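Local coordinates for ParM protein (Staphylococcus aureus, PDB 3JS6) that probably polymerises into dynamic actin-like filaments that segregate plasmid DNA between daughter cells, at residues 93-96 / 97-101. Residues are numbered along the deposited sequence; the frame is centred on the assembly and turned at random.
Sequences KDLV and ECSIG
Ser99 folds its hydroxyl back onto the helix one turn earlier, OG giving its proton to Leu95 O at 2.9 Å. With OG beside its own backbone N (chi1 -66°), the hydroxyl comes in 40° above the carbonyl plane, while Ser99 N reaches the same oxygen from the opposite face at 3.0 Å. Two donors therefore grip one acceptor, and the methyl CD1 of Leu95 lies alongside, 4.1 Å from OG. A quarter turn round helix 90-104, Val96 and Ile100 run side by side in the same direction, CG1 of Val96 touching CD1 of Ile100 at 3.9 Å. This is the tightly packed part: Ser99 and Val96 meet Phe11, and Ile100 meets Met7 and Leu9, on strand 4-11, while Leu95 and Cys98 press on Phe66. Looser is the side of the partly exposed Lys93 and Asp94. Glu97, itself buried, bends its chain (chi2 -57°) to take OE2 to a water at 2.7 Å, which also donates to Lys93 O, and a salt bridge to Arg141 holds the same OE2. The serine hydroxyl is thus paired inside the helix, by Leu95 O, where its side chain meets Phe11, and the buried carboxylate is probably stabilised as the anion by Arg141.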
loop_
_atom_site.group_PDB
_atom_site.type_symbol
_atom_site.label_atom_id
_atom_site.label_comp_id
_atom_site.label_asym_id
_atom_site.label_seq_id
_atom_site.Cartn_x
_atom_site.Cartn_y
_atom_site.Cartn_z
ATOM N N LYS A 93 13.042 9.227 0.084
ATOM C CA LYS A 93 14.212 8.376 -0.074
ATOM C C LYS A 93 14.582 7.711 1.245
ATOM O O LYS A 93 14.952 6.542 1.255
ATOM C CB LYS A 93 15.395 9.171 -0.626
ATOM C CG LYS A 93 15.174 9.562 -2.083
ATOM C CD LYS A 93 16.403 10.173 -2.732
ATOM C CE LYS A 93 16.601 11.615 -2.354
ATOM N NZ LYS A 93 17.704 12.182 -3.175
ATOM N N ASP A 94 14.477 8.443 2.356
ATOM C CA ASP A 94 14.809 7.873 3.661
ATOM C C ASP A 94 13.774 6.804 4.044
ATOM O O ASP A 94 14.121 5.760 4.606
ATOM C CB ASP A 94 14.853 8.966 4.744
ATOM C CG ASP A 94 16.077 9.894 4.614
ATOM O OD1 ASP A 94 16.078 10.977 5.238
ATOM O OD2 ASP A 94 17.047 9.544 3.904
ATOM N N LEU A 95 12.506 7.078 3.748
ATOM C CA LEU A 95 11.426 6.145 4.019
ATOM C C LEU A 95 11.717 4.808 3.291
ATOM O O LEU A 95 11.554 3.722 3.856
ATOM C CB LEU A 95 10.105 6.705 3.510
ATOM C CG LEU A 95 8.877 5.774 3.627
ATOM C CD1 LEU A 95 8.499 5.584 5.114
ATOM C CD2 LEU A 95 7.696 6.384 2.864
ATOM N N VAL A 96 12.135 4.895 2.036
ATOM C CA VAL A 96 12.439 3.682 1.267
ATOM C C VAL A 96 13.557 2.877 1.955
ATOM O O VAL A 96 13.434 1.657 2.130
ATOM C CB VAL A 96 12.841 4.037 -0.186
ATOM C CG1 VAL A 96 13.366 2.781 -0.914
ATOM C CG2 VAL A 96 11.635 4.585 -0.931
ATOM N N GLU A 97 14.644 3.545 2.353
ATOM C CA GLU A 97 15.734 2.838 3.039
ATOM C C GLU A 97 15.274 2.169 4.358
ATOM O O GLU A 97 15.649 1.027 4.631
ATOM C CB GLU A 97 16.912 3.775 3.358
ATOM C CG GLU A 97 17.612 4.373 2.142
ATOM C CD GLU A 97 18.125 3.318 1.198
ATOM O OE1 GLU A 97 18.809 2.397 1.676
ATOM O OE2 GLU A 97 17.837 3.407 -0.014
ATOM N N CYS A 98 14.502 2.875 5.193
ATOM C CA CYS A 98 14.023 2.272 6.457
ATOM C C CYS A 98 13.072 1.083 6.231
ATOM O O CYS A 98 13.062 0.129 7.011
ATOM C CB CYS A 98 13.312 3.323 7.326
ATOM S SG CYS A 98 14.438 4.641 7.839
ATOM N N SER A 99 12.260 1.170 5.183
ATOM C CA SER A 99 11.298 0.124 4.839
ATOM C C SER A 99 12.084 -1.104 4.369
ATOM O O SER A 99 11.813 -2.241 4.761
ATOM C CB SER A 99 10.362 0.622 3.729
ATOM O OG SER A 99 9.555 1.690 4.206
ATOM N N ILE A 100 13.076 -0.871 3.531
ATOM C CA ILE A 100 13.899 -1.981 3.077
ATOM C C ILE A 100 14.616 -2.556 4.299
ATOM O O ILE A 100 14.681 -3.773 4.487
ATOM C CB ILE A 100 14.910 -1.507 2.011
ATOM C CG1 ILE A 100 14.158 -1.293 0.684
ATOM C CG2 ILE A 100 16.057 -2.518 1.894
ATOM C CD1 ILE A 100 14.992 -0.693 -0.441
ATOM N N GLY A 101 15.127 -1.675 5.158
ATOM C CA GLY A 101 15.821 -2.132 6.348
ATOM C C GLY A 101 14.974 -2.985 7.284
ATOM O O GLY A 101 15.464 -3.977 7.843
HETATM O O HOH W 1 16.223 5.342 -1.020
#